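Local structure of glucose-6-phosphate isomerase like protein (Thermus thermophilus, 1WIW) at residues 88-93 against 99-104; 161-166 against 237-242; 29-34 against 119-124; 110-115 against 130-135; 94-99 against 104-109. The protein probably binds phosphorylated sugars and may interconvert glucose-6-phosphate or mannose-6-phosphate with fructose-6-phosphate. All blocks are in the same frame, centred on the assembly; numbering follows the deposited sequence.

Interaction 1 of 5, residues 88-93 against 99-104; sequences RARVVR and GVEVHI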
# COMPACT_ATOMS: atom_id res chain seq x y z
N ARG B 88 29.40 9.14 8.41
CA ARG B 88 30.60 8.93 7.60
C ARG B 88 30.27 8.26 6.27
O ARG B 88 31.17 7.93 5.49
CB ARG B 88 31.60 8.07 8.37
CG ARG B 88 31.92 8.56 9.77
CD ARG B 88 32.99 7.71 10.42
NE ARG B 88 32.69 6.28 10.33
CZ ARG B 88 31.60 5.71 10.84
NH1 ARG B 88 30.70 6.44 11.47
NH2 ARG B 88 31.41 4.40 10.69
N ALA B 89 28.99 8.07 6.00
CA ALA B 89 28.56 7.43 4.77
C ALA B 89 28.60 8.40 3.59
O ALA B 89 28.19 9.55 3.70
CB ALA B 89 27.15 6.87 4.93
N ARG B 90 29.11 7.92 2.46
CA ARG B 90 29.19 8.73 1.25
C ARG B 90 27.82 8.70 0.59
O ARG B 90 27.24 7.63 0.40
CB ARG B 90 30.23 8.16 0.29
CG ARG B 90 30.24 8.85 -1.06
CD ARG B 90 31.10 8.09 -2.06
NE ARG B 90 30.96 8.65 -3.40
CZ ARG B 90 31.53 8.13 -4.49
NH1 ARG B 90 32.26 7.03 -4.39
NH2 ARG B 90 31.35 8.71 -5.67
N VAL B 91 27.30 9.87 0.24
CA VAL B 91 25.99 9.95 -0.40
C VAL B 91 26.10 10.01 -1.92
O VAL B 91 26.81 10.85 -2.47
CB VAL B 91 25.21 11.19 0.08
CG1 VAL B 91 23.85 11.25 -0.60
CG2 VAL B 91 25.05 11.14 1.59
N VAL B 92 25.39 9.11 -2.59
CA VAL B 92 25.37 9.08 -4.04
C VAL B 92 23.94 9.27 -4.51
O VAL B 92 23.09 8.40 -4.33
CB VAL B 92 25.91 7.74 -4.59
CG1 VAL B 92 25.78 7.72 -6.11
CG2 VAL B 92 27.36 7.56 -4.19
N ARG B 93 23.68 10.43 -5.11
CA ARG B 93 22.36 10.78 -5.61
C ARG B 93 22.12 10.26 -7.02
O ARG B 93 22.86 10.58 -7.94
CB ARG B 93 22.19 12.30 -5.60
CG ARG B 93 22.33 12.95 -4.23
CD ARG B 93 22.31 14.47 -4.37
NE ARG B 93 21.06 14.93 -4.97
CZ ARG B 93 20.90 16.12 -5.54
NH1 ARG B 93 21.90 16.98 -5.58
NH2 ARG B 93 19.72 16.44 -6.06
N GLY B 99 21.04 18.08 -10.55
CA GLY B 99 22.08 18.05 -9.54
C GLY B 99 22.54 16.68 -9.06
O GLY B 99 23.44 16.60 -8.22
N VAL B 100 21.94 15.61 -9.57
CA VAL B 100 22.31 14.26 -9.16
C VAL B 100 23.64 13.80 -9.73
O VAL B 100 24.12 14.34 -10.72
CB VAL B 100 21.23 13.23 -9.56
CG1 VAL B 100 19.90 13.61 -8.95
CG2 VAL B 100 21.13 13.14 -11.08
N GLU B 101 24.23 12.78 -9.10
CA GLU B 101 25.51 12.23 -9.54
C GLU B 101 25.33 11.22 -10.67
O GLU B 101 26.17 11.12 -11.57
CB GLU B 101 26.23 11.58 -8.35
CG GLU B 101 27.67 11.18 -8.64
CD GLU B 101 28.40 10.64 -7.42
OE1 GLU B 101 28.36 11.31 -6.36
OE2 GLU B 101 29.01 9.55 -7.51
N VAL B 102 24.24 10.46 -10.61
CA VAL B 102 23.93 9.46 -11.63
C VAL B 102 22.52 9.76 -12.15
O VAL B 102 21.55 9.73 -11.39
CB VAL B 102 23.98 8.03 -11.05
CG1 VAL B 102 23.72 7.01 -12.15
CG2 VAL B 102 25.35 7.79 -10.43
N HIS B 103 22.41 10.03 -13.44
CA HIS B 103 21.14 10.41 -14.04
C HIS B 103 20.28 9.30 -14.64
O HIS B 103 20.75 8.45 -15.40
CB HIS B 103 21.39 11.48 -15.10
CG HIS B 103 20.15 12.20 -15.53
ND1 HIS B 103 19.82 12.40 -16.85
CD2 HIS B 103 19.16 12.77 -14.81
CE1 HIS B 103 18.67 13.05 -16.93
NE2 HIS B 103 18.25 13.29 -15.70
N ILE B 104 19.00 9.32 -14.27
CA ILE B 104 18.01 8.38 -14.78
C ILE B 104 16.76 9.21 -15.04
O ILE B 104 16.01 9.53 -14.12
CB ILE B 104 17.65 7.27 -13.75
CG1 ILE B 104 18.83 6.34 -13.51
CG2 ILE B 104 16.47 6.44 -14.28
CD1 ILE B 104 20.00 6.98 -12.84
O HOH W 1 29.08 11.02 -3.86
O HOH W 2 25.69 12.57 -5.25

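Interaction 2 of 5, residues 161-166 against 237-242; sequences LERLPL and RVDALA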
# COMPACT_ATOMS: atom_id res chain seq x y z
N LEU B 161 -10.22 -4.88 -19.39
CA LEU B 161 -10.99 -3.83 -20.05
C LEU B 161 -12.32 -3.59 -19.34
O LEU B 161 -13.12 -4.51 -19.17
CB LEU B 161 -11.23 -4.20 -21.52
CG LEU B 161 -12.10 -3.24 -22.35
CD1 LEU B 161 -11.49 -1.86 -22.39
CD2 LEU B 161 -12.25 -3.80 -23.76
N GLU B 162 -12.53 -2.34 -18.92
CA GLU B 162 -13.75 -1.94 -18.23
C GLU B 162 -14.00 -2.68 -16.92
O GLU B 162 -15.15 -2.94 -16.54
CB GLU B 162 -14.96 -2.07 -19.16
CG GLU B 162 -14.90 -1.06 -20.31
CD GLU B 162 -16.09 -1.15 -21.23
OE1 GLU B 162 -17.23 -1.00 -20.74
OE2 GLU B 162 -15.88 -1.35 -22.45
N ARG B 163 -12.92 -3.03 -16.24
CA ARG B 163 -13.00 -3.69 -14.95
C ARG B 163 -12.06 -2.97 -14.01
O ARG B 163 -11.22 -2.18 -14.44
CB ARG B 163 -12.59 -5.16 -15.04
CG ARG B 163 -13.66 -6.06 -15.63
CD ARG B 163 -13.44 -7.49 -15.16
NE ARG B 163 -13.25 -8.40 -16.28
CZ ARG B 163 -14.23 -8.90 -17.01
NH1 ARG B 163 -15.49 -8.58 -16.73
NH2 ARG B 163 -13.96 -9.71 -18.02
N LEU B 164 -12.22 -3.21 -12.71
CA LEU B 164 -11.37 -2.61 -11.70
C LEU B 164 -10.44 -3.71 -11.23
O LEU B 164 -10.83 -4.58 -10.47
CB LEU B 164 -12.21 -2.11 -10.52
CG LEU B 164 -11.44 -1.51 -9.34
CD1 LEU B 164 -10.59 -0.35 -9.82
CD2 LEU B 164 -12.42 -1.06 -8.25
N PRO B 165 -9.19 -3.71 -11.72
CA PRO B 165 -8.26 -4.76 -11.30
C PRO B 165 -7.80 -4.69 -9.86
O PRO B 165 -7.55 -3.61 -9.31
CB PRO B 165 -7.10 -4.63 -12.30
CG PRO B 165 -7.14 -3.20 -12.69
CD PRO B 165 -8.61 -2.88 -12.79
N LEU B 166 -7.71 -5.86 -9.24
CA LEU B 166 -7.27 -6.01 -7.87
C LEU B 166 -6.00 -6.86 -7.93
O LEU B 166 -6.08 -8.06 -8.19
CB LEU B 166 -8.35 -6.71 -7.04
CG LEU B 166 -7.99 -7.22 -5.64
CD1 LEU B 166 -7.36 -6.11 -4.81
CD2 LEU B 166 -9.26 -7.76 -4.97
N ARG B 237 -16.19 -14.71 -5.33
CA ARG B 237 -16.47 -13.32 -4.99
C ARG B 237 -16.20 -12.24 -6.04
O ARG B 237 -16.71 -11.13 -5.90
CB ARG B 237 -15.76 -12.98 -3.68
CG ARG B 237 -16.20 -13.85 -2.50
CD ARG B 237 -15.45 -13.50 -1.22
NE ARG B 237 -15.96 -14.21 -0.05
CZ ARG B 237 -15.78 -15.51 0.18
NH1 ARG B 237 -15.10 -16.27 -0.67
NH2 ARG B 237 -16.29 -16.06 1.27
N VAL B 238 -15.42 -12.53 -7.07
CA VAL B 238 -15.14 -11.51 -8.07
C VAL B 238 -15.65 -11.86 -9.46
O VAL B 238 -15.87 -13.03 -9.78
CB VAL B 238 -13.63 -11.19 -8.16
CG1 VAL B 238 -13.09 -10.86 -6.77
CG2 VAL B 238 -12.87 -12.35 -8.78
N ASP B 239 -15.83 -10.83 -10.28
CA ASP B 239 -16.33 -10.98 -11.65
C ASP B 239 -15.40 -11.82 -12.53
O ASP B 239 -15.86 -12.66 -13.30
CB ASP B 239 -16.53 -9.60 -12.27
CG ASP B 239 -17.32 -9.64 -13.56
OD1 ASP B 239 -16.86 -9.07 -14.57
OD2 ASP B 239 -18.42 -10.25 -13.57
N ALA B 240 -14.10 -11.57 -12.42
CA ALA B 240 -13.10 -12.30 -13.20
C ALA B 240 -11.84 -12.49 -12.38
O ALA B 240 -11.53 -11.68 -11.51
CB ALA B 240 -12.78 -11.55 -14.48
N LEU B 241 -11.10 -13.56 -12.65
CA LEU B 241 -9.88 -13.85 -11.92
C LEU B 241 -8.77 -14.35 -12.85
O LEU B 241 -8.99 -15.24 -13.67
CB LEU B 241 -10.16 -14.89 -10.83
CG LEU B 241 -8.99 -15.41 -9.99
CD1 LEU B 241 -8.12 -14.26 -9.53
CD2 LEU B 241 -9.53 -16.17 -8.79
N ALA B 242 -7.58 -13.78 -12.70
CA ALA B 242 -6.44 -14.18 -13.52
C ALA B 242 -5.24 -14.56 -12.65
O ALA B 242 -4.92 -13.88 -11.68
CB ALA B 242 -6.05 -13.04 -14.45

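Interaction 3 of 5, residues 29-34 against 119-124; sequences PVPGEA and LLATGR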
# COMPACT_ATOMS: atom_id res chain seq x y z
N PRO B 29 21.97 3.71 -16.39
CA PRO B 29 23.37 3.96 -16.03
C PRO B 29 24.09 2.76 -15.44
O PRO B 29 23.48 1.91 -14.78
CB PRO B 29 23.26 5.10 -15.03
CG PRO B 29 21.99 4.77 -14.32
CD PRO B 29 21.07 4.42 -15.47
N VAL B 30 25.39 2.71 -15.68
CA VAL B 30 26.26 1.65 -15.20
C VAL B 30 27.25 2.32 -14.25
O VAL B 30 27.80 3.38 -14.56
CB VAL B 30 27.03 1.01 -16.37
CG1 VAL B 30 28.06 0.02 -15.86
CG2 VAL B 30 26.06 0.33 -17.32
N PRO B 31 27.49 1.72 -13.07
CA PRO B 31 28.44 2.34 -12.14
C PRO B 31 29.85 2.37 -12.73
O PRO B 31 30.32 1.39 -13.31
CB PRO B 31 28.33 1.46 -10.89
CG PRO B 31 27.93 0.13 -11.44
CD PRO B 31 26.93 0.48 -12.51
N GLY B 32 30.51 3.52 -12.58
CA GLY B 32 31.85 3.67 -13.11
C GLY B 32 32.93 3.55 -12.06
O GLY B 32 34.09 3.89 -12.31
N GLU B 33 32.57 3.06 -10.87
CA GLU B 33 33.54 2.91 -9.80
C GLU B 33 33.05 1.93 -8.74
O GLU B 33 31.85 1.64 -8.65
CB GLU B 33 33.85 4.27 -9.17
CG GLU B 33 32.66 4.98 -8.55
CD GLU B 33 32.93 6.45 -8.30
OE1 GLU B 33 32.13 7.10 -7.59
OE2 GLU B 33 33.95 6.96 -8.81
N ALA B 34 33.98 1.42 -7.94
CA ALA B 34 33.65 0.47 -6.89
C ALA B 34 33.24 1.18 -5.61
O ALA B 34 34.07 1.44 -4.74
CB ALA B 34 34.84 -0.44 -6.62
N LEU B 119 22.19 -3.23 -8.37
CA LEU B 119 22.77 -4.57 -8.40
C LEU B 119 24.22 -4.51 -8.89
O LEU B 119 25.09 -5.18 -8.34
CB LEU B 119 21.94 -5.50 -9.31
CG LEU B 119 20.50 -5.77 -8.85
CD1 LEU B 119 19.86 -6.80 -9.78
CD2 LEU B 119 20.50 -6.28 -7.42
N LEU B 120 24.47 -3.70 -9.91
CA LEU B 120 25.82 -3.56 -10.45
C LEU B 120 26.73 -2.80 -9.49
O LEU B 120 27.95 -2.98 -9.51
CB LEU B 120 25.78 -2.83 -11.80
CG LEU B 120 25.18 -3.58 -12.98
CD1 LEU B 120 25.07 -2.66 -14.18
CD2 LEU B 120 26.05 -4.78 -13.32
N ALA B 121 26.14 -1.95 -8.66
CA ALA B 121 26.90 -1.15 -7.71
C ALA B 121 27.22 -1.94 -6.44
O ALA B 121 28.14 -1.58 -5.70
CB ALA B 121 26.11 0.11 -7.34
N THR B 122 26.48 -3.01 -6.20
CA THR B 122 26.69 -3.82 -4.99
C THR B 122 27.23 -5.22 -5.26
O THR B 122 27.04 -6.13 -4.45
CB THR B 122 25.38 -3.92 -4.18
OG1 THR B 122 24.35 -4.46 -5.01
CG2 THR B 122 24.95 -2.55 -3.67
N GLY B 123 27.88 -5.40 -6.41
CA GLY B 123 28.46 -6.69 -6.74
C GLY B 123 27.50 -7.83 -7.03
O GLY B 123 27.85 -9.00 -6.87
N ARG B 124 26.29 -7.51 -7.48
CA ARG B 124 25.32 -8.56 -7.78
C ARG B 124 25.04 -8.71 -9.28
O ARG B 124 23.89 -8.75 -9.71
CB ARG B 124 24.02 -8.30 -7.03
CG ARG B 124 24.14 -8.53 -5.53
CD ARG B 124 22.81 -8.96 -4.94
NE ARG B 124 22.03 -7.83 -4.44
CZ ARG B 124 20.77 -7.93 -4.05
NH1 ARG B 124 20.13 -6.86 -3.60
NH2 ARG B 124 20.13 -9.09 -4.11

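Interaction 4 of 5, residues 110-115 against 130-135; sequences APYRYL and SVDEAL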
# COMPACT_ATOMS: atom_id res chain seq x y z
N ALA B 110 11.57 3.24 -15.44
CA ALA B 110 12.78 3.56 -14.68
C ALA B 110 13.08 2.60 -13.51
O ALA B 110 14.24 2.41 -13.15
CB ALA B 110 12.72 5.00 -14.18
N PRO B 111 12.05 1.99 -12.89
CA PRO B 111 12.36 1.08 -11.78
C PRO B 111 13.39 0.02 -12.16
O PRO B 111 14.27 -0.31 -11.36
CB PRO B 111 11.00 0.48 -11.44
CG PRO B 111 10.09 1.66 -11.65
CD PRO B 111 10.59 2.21 -12.99
N TYR B 112 13.29 -0.51 -13.37
CA TYR B 112 14.26 -1.51 -13.82
C TYR B 112 15.66 -0.90 -13.87
O TYR B 112 16.63 -1.53 -13.46
CB TYR B 112 13.90 -2.05 -15.21
CG TYR B 112 15.06 -2.76 -15.90
CD1 TYR B 112 15.96 -2.06 -16.70
CD2 TYR B 112 15.29 -4.13 -15.70
CE1 TYR B 112 17.07 -2.70 -17.28
CE2 TYR B 112 16.39 -4.77 -16.27
CZ TYR B 112 17.28 -4.05 -17.06
OH TYR B 112 18.38 -4.68 -17.61
N ARG B 113 15.76 0.32 -14.38
CA ARG B 113 17.05 0.98 -14.50
C ARG B 113 17.67 1.31 -13.14
O ARG B 113 18.89 1.20 -12.97
CB ARG B 113 16.91 2.23 -15.38
CG ARG B 113 16.36 1.89 -16.77
CD ARG B 113 16.16 3.11 -17.68
NE ARG B 113 15.54 2.72 -18.95
CZ ARG B 113 14.35 3.14 -19.36
NH1 ARG B 113 13.63 3.97 -18.61
NH2 ARG B 113 13.85 2.70 -20.51
N TYR B 114 16.85 1.69 -12.16
CA TYR B 114 17.39 1.98 -10.83
C TYR B 114 17.92 0.68 -10.22
O TYR B 114 19.01 0.64 -9.65
CB TYR B 114 16.32 2.56 -9.90
CG TYR B 114 16.05 4.05 -10.07
CD1 TYR B 114 15.06 4.50 -10.92
CD2 TYR B 114 16.78 4.99 -9.35
CE1 TYR B 114 14.79 5.87 -11.06
CE2 TYR B 114 16.53 6.36 -9.47
CZ TYR B 114 15.53 6.79 -10.33
OH TYR B 114 15.27 8.14 -10.46
N LEU B 115 17.12 -0.39 -10.32
CA LEU B 115 17.51 -1.69 -9.77
C LEU B 115 18.80 -2.21 -10.40
O LEU B 115 19.70 -2.69 -9.70
CB LEU B 115 16.40 -2.72 -9.96
CG LEU B 115 16.74 -4.13 -9.47
CD1 LEU B 115 17.01 -4.13 -7.97
CD2 LEU B 115 15.60 -5.06 -9.79
N SER B 130 20.08 -12.91 -14.05
CA SER B 130 18.86 -13.73 -13.96
C SER B 130 17.62 -12.87 -14.24
O SER B 130 16.64 -13.36 -14.81
CB SER B 130 18.75 -14.39 -12.58
OG SER B 130 18.43 -13.45 -11.57
N VAL B 131 17.67 -11.61 -13.84
CA VAL B 131 16.55 -10.69 -14.09
C VAL B 131 16.43 -10.43 -15.60
O VAL B 131 15.36 -10.55 -16.18
CB VAL B 131 16.77 -9.35 -13.37
CG1 VAL B 131 15.80 -8.29 -13.91
CG2 VAL B 131 16.58 -9.53 -11.87
N ASP B 132 17.55 -10.07 -16.22
CA ASP B 132 17.58 -9.80 -17.65
C ASP B 132 17.14 -11.04 -18.44
O ASP B 132 16.40 -10.93 -19.42
CB ASP B 132 18.99 -9.40 -18.09
CG ASP B 132 19.37 -8.00 -17.61
OD1 ASP B 132 20.54 -7.61 -17.81
OD2 ASP B 132 18.51 -7.30 -17.06
N GLU B 133 17.61 -12.21 -18.03
CA GLU B 133 17.25 -13.45 -18.72
C GLU B 133 15.74 -13.67 -18.67
O GLU B 133 15.13 -14.04 -19.67
CB GLU B 133 17.97 -14.64 -18.08
CG GLU B 133 19.45 -14.69 -18.43
CD GLU B 133 20.24 -15.67 -17.58
OE1 GLU B 133 21.40 -15.96 -17.94
OE2 GLU B 133 19.70 -16.15 -16.56
N ALA B 134 15.15 -13.43 -17.51
CA ALA B 134 13.71 -13.59 -17.32
C ALA B 134 12.93 -12.59 -18.19
O ALA B 134 11.93 -12.95 -18.82
CB ALA B 134 13.36 -13.40 -15.86
N LEU B 135 13.37 -11.34 -18.22
CA LEU B 135 12.69 -10.34 -19.02
C LEU B 135 12.83 -10.61 -20.51
O LEU B 135 11.90 -10.37 -21.27
CB LEU B 135 13.19 -8.93 -18.68
CG LEU B 135 12.38 -8.20 -17.59
CD1 LEU B 135 12.34 -9.01 -16.31
CD2 LEU B 135 12.99 -6.82 -17.33

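Interaction 5 of 5, residues 94-99 against 104-109; sequences VGFRPG and IPPSPL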
# COMPACT_ATOMS: atom_id res chain seq x y z
N VAL B 94 21.07 9.47 -7.16
CA VAL B 94 20.69 8.88 -8.44
C VAL B 94 19.25 9.30 -8.74
O VAL B 94 18.34 8.95 -7.98
CB VAL B 94 20.77 7.34 -8.38
CG1 VAL B 94 20.47 6.76 -9.74
CG2 VAL B 94 22.14 6.91 -7.90
N GLY B 95 19.05 10.05 -9.82
CA GLY B 95 17.70 10.48 -10.16
C GLY B 95 17.59 11.25 -11.46
O GLY B 95 18.43 11.10 -12.35
N PHE B 96 16.57 12.09 -11.58
CA PHE B 96 16.38 12.87 -12.81
C PHE B 96 16.74 14.34 -12.70
O PHE B 96 16.92 15.00 -13.73
CB PHE B 96 14.94 12.73 -13.30
CG PHE B 96 13.92 13.21 -12.32
CD1 PHE B 96 13.49 12.39 -11.29
CD2 PHE B 96 13.40 14.50 -12.42
CE1 PHE B 96 12.55 12.84 -10.37
CE2 PHE B 96 12.46 14.96 -11.50
CZ PHE B 96 12.03 14.13 -10.47
N ARG B 97 16.83 14.88 -11.49
CA ARG B 97 17.17 16.28 -11.32
C ARG B 97 18.61 16.52 -11.78
O ARG B 97 19.47 15.65 -11.62
CB ARG B 97 17.00 16.72 -9.87
CG ARG B 97 15.57 16.65 -9.37
CD ARG B 97 15.40 17.34 -8.01
NE ARG B 97 14.05 17.18 -7.47
CZ ARG B 97 12.94 17.63 -8.05
NH1 ARG B 97 13.01 18.27 -9.22
NH2 ARG B 97 11.77 17.44 -7.48
N PRO B 98 18.89 17.70 -12.35
CA PRO B 98 20.21 18.09 -12.85
C PRO B 98 21.36 18.03 -11.84
O PRO B 98 22.52 17.94 -12.23
CB PRO B 98 19.98 19.50 -13.38
CG PRO B 98 18.88 20.01 -12.50
CD PRO B 98 17.95 18.84 -12.44
N GLY B 99 21.04 18.08 -10.55
CA GLY B 99 22.08 18.05 -9.54
C GLY B 99 22.54 16.68 -9.06
O GLY B 99 23.44 16.60 -8.22
N ILE B 104 19.00 9.32 -14.27
CA ILE B 104 18.01 8.38 -14.78
C ILE B 104 16.76 9.21 -15.04
O ILE B 104 16.01 9.53 -14.12
CB ILE B 104 17.65 7.27 -13.75
CG1 ILE B 104 18.83 6.34 -13.51
CG2 ILE B 104 16.47 6.44 -14.28
CD1 ILE B 104 20.00 6.98 -12.84
N PRO B 105 16.55 9.61 -16.31
CA PRO B 105 15.38 10.41 -16.66
C PRO B 105 14.05 9.73 -16.32
O PRO B 105 13.97 8.51 -16.20
CB PRO B 105 15.57 10.67 -18.16
CG PRO B 105 16.42 9.52 -18.62
CD PRO B 105 17.41 9.37 -17.48
N PRO B 106 12.99 10.53 -16.14
CA PRO B 106 11.67 9.99 -15.81
C PRO B 106 11.17 9.01 -16.85
O PRO B 106 11.33 9.23 -18.06
CB PRO B 106 10.79 11.24 -15.74
CG PRO B 106 11.75 12.32 -15.34
CD PRO B 106 12.95 12.00 -16.20
N SER B 107 10.57 7.92 -16.38
CA SER B 107 10.03 6.89 -17.25
C SER B 107 9.29 5.89 -16.37
O SER B 107 9.70 5.62 -15.24
CB SER B 107 11.15 6.16 -18.00
OG SER B 107 10.66 5.00 -18.66
N PRO B 108 8.17 5.35 -16.87
CA PRO B 108 7.39 4.37 -16.11
C PRO B 108 8.26 3.13 -15.90
O PRO B 108 8.05 2.36 -14.97
CB PRO B 108 6.21 4.05 -17.02
CG PRO B 108 6.20 5.17 -18.03
CD PRO B 108 7.63 5.51 -18.23
N LEU B 109 9.23 2.95 -16.80
CA LEU B 109 10.12 1.79 -16.75
C LEU B 109 11.41 2.03 -15.96
O LEU B 109 12.24 1.13 -15.82
CB LEU B 109 10.47 1.35 -18.18
CG LEU B 109 9.27 1.21 -19.12
CD1 LEU B 109 9.76 0.74 -20.49
CD2 LEU B 109 8.25 0.24 -18.53

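Interaction 1 of 5, residues 88-93 against 99-104
The parallel sheet of the N-terminal sugar-isomerase (SIS) domain gains its short edge strand here, as 102-103 starts to pair with strand 90-95. The pairing opens at Arg93 O, which two successive amides grip. Val102 N donates to Arg93 O at 3.0 Å, in the carbonyl plane and nearly straight (161°), whereas Glu101 N reaches the same oxygen at 2.8 Å with a more bent N-H and a donor tilted from that plane. Two donors on one acceptor fix where the incoming chain joins the sheet.

Glu101 then sends its extended side chain back alongside the strand. With CG anti to the backbone N (chi1 -170°), the carboxylate arrives at Arg90, whose own chain is stretched out to NE; Glu101 OE2 and Arg90 NH2 form a salt bridge of 3.1 Å, the two planar groups turned 25° from each other. Arg90 NH2 also bridges to Glu33, so one guanidinium serves two acids. Water 1 lies in the plane of the Arg90 guanidinium, accepts from NE and donates to Val91 O and Glu101 OE1, while water 2 accepts from Arg93 N and donates to the same carboxylate oxygen. Next to the salt bridge, Val92 CG1 lies 4.3 Å from Val102 CG2, a light apolar contact.

Arg93 bends at chi3, bringing one face of its guanidinium over the Gly99-Val100 peptide, and NE is salt-bridged to Glu69. Strand 102-103 is the outermost strand, within this chain, of the four-stranded parallel sheet of an alpha/beta SIS domain.

Interaction 2 of 5, residues 161-166 against 237-242
Asp239 is the first residue of 237-242 to meet Arg163, and it does so through a single carboxylate oxygen. Asp239 OD1 lies 2.6 Å from Arg163 NH1 in a salt bridge. The two side chains cross at about a right angle and their flat groups are turned 62° apart, consistent with a bridge through one oxygen and one nitrogen and not a flat, two-pronged one. Asp239 has CG anti to its own N (chi1 -167°), which carries the acid across to the arginine.

Asp239 and Arg163 each stand directly before a strand, 240-244 and 164-168, the two outer members of a three-stranded parallel sheet in the C-terminal SIS domain. Strand 216-221 runs between them, and the arginine, lying also on Ala217, spans that central strand at its beginning.

Ala240 comes next. Its methyl sits over one face of the guanidinium, displaced toward the rim, with Ala240 CB 3.7 Å from Arg163 NE. The bend of the arginine chain at chi3 (-121°) turns the group onto this methyl, while NE is hydrogen-bonded to the carbonyl oxygen of Thr159. On strand 164-168, right after the arginine, Leu164 packs against Leu164 of the second subunit.

Interaction 3 of 5, residues 29-34 against 119-124
Leu120 turns CG anti to its carbonyl carbon (chi1 -70°), and with chi2 at 173° this carries CD1 to the pyrrolidine ring of Pro31, which CB meets directly from the backbone. The ring and the leucine side chain cross at about a right angle. Pro31 CD meets Leu120 CB at 3.6 Å, and Leu120 CD1 lies 4.0 Å from the same ring carbon. Pro31 CG rests beside the end of the helix backbone as well, 3.7 Å from Leu120 O and 3.9 Å from Ala121 N. The ring is thus laid against the last turn of helix 110-121 rather than plugged between its side chains.

Around this centre the packing thins. Pro31 CB approaches Ala121 CB at 4.4 Å, and Val30 brings CG1 to 4.4 Å from Leu120 CD1 on the exposed border. No hydrogen bond joins the two segments; the attachment is wholly apolar.

The helix ends beside this loop. Thr122 leaves helical geometry, Gly123 takes up positive phi, and Arg124 N donates to Leu119 O at 2.8 Å before helix 125-139 begins. Phe117, one turn back, supports Pro31 too, and Leu120 also touches Leu128 of the following helix. A proline-bearing loop between helix 17-23 and strand 39-45 thereby lies across the C-terminal end of a helix in the alpha/beta SIS domain.

Interaction 4 of 5, residues 110-115 against 130-135
The ring of Tyr112 is met by helix 125-139 mainly at its rim. Asp132 OD2 lies at the edge in the ring plane, and Val131 CG1 comes near that plane too, 4.3 Å from Tyr112 CE2. Leu135 approaches obliquely, its CD2 3.9 Å from Tyr112 CD2, the two side chains lying alongside each other and pointing opposite ways.

The polar end of the ring makes the one hydrogen bond between the segments. Tyr112 OH donates to Asp132 OD2 at 2.7 Å, meeting the carboxylate on its syn side but 33° out of its plane. Tyr112 places CG anti to its backbone N (chi1 163°), which swings the ring out from helix 110-121 to bridge the distance to its partner. The hydroxyl is also hydrogen-bonded with Gly26 N, so the hydroxyl of this buried residue meets both a carboxylate and a loop amide, which probably restrains the ring.

The tyrosine spans helix axes that stay 12.5 Å apart and run nearly antiparallel, at 153°. Loop residues fill in around the ring: Leu24 touches Tyr112, while Val25 lies against Asp132 and Leu135. Helix 251-272 closes another side, with Met256 on both Leu115 and Val131 and Tyr260 on Leu135, and helix 48-54 packs against Leu115 through Ala50.

Interaction 5 of 5, residues 94-99 against 104-109
Gly95 and Ile104 form the tight centre of this contact, where strand 90-95 ends beside the chain leaving strand 102-103. Ile104 N donates to Gly95 O at 2.7 Å and the N-H points almost straight at the oxygen (170°), although it arrives from above the carbonyl plane, 41° out of it. Gly95 N is bonded in turn to Val102, so the glycine is held by backbone bonds through both its N and its O. The side chains of Val94 and Ile104 both lie against Tyr114 from helix 110-121, and Ile104 also against Ala110 and Pro29.

The root of Phe96 is close as well: Phe96 CB lies 3.6 Å from Pro106 CD and 3.5 Å from Ile104 O. The looser, more exposed side is formed by the end of the Phe96 ring and by Pro105, which turns its ring outward. Phe96 has CG in the position between its backbone N and carbonyl carbon (chi1 60°), and its ring leads away from the partner chain, with Pro106 CG set obliquely to it, 3.8 Å from Phe96 CG. Arg287 of helix 284-288 touches both Phe96 and Pro106.

Further on, Ser107 OG accepts from Leu109 N at 3.1 Å, a capping bond at the approach to helix 110-121, and is also linked to Glu20 and Arg113. The chemistry is therefore split: one short backbone bond probably sets the spacing of the chains, whereas the prolines that follow cannot donate an N-H, consistent with the pairing not continuing past Ile104.

How the interactions relate
Interactions 1, 3, 4 and 5 cluster around the N-terminal SIS domain, whereas interaction 2 lies in the C-terminal one, its centre 42 Å from that of interaction 1 and on the opposite side of the chain's centre. Interactions 1 and 5, centres 12 Å apart, continue one another along strands 90-95 and 102-103. Interaction 3 brackets both in sequence and touches each of them directly. Helix 110-121 is common to interactions 3 and 4, and it reaches interaction 5 as well. Sheet edge, loop and helix layer are thus joined continuously, while interaction 2 lies at the beginning of the outer strands of the second sheet.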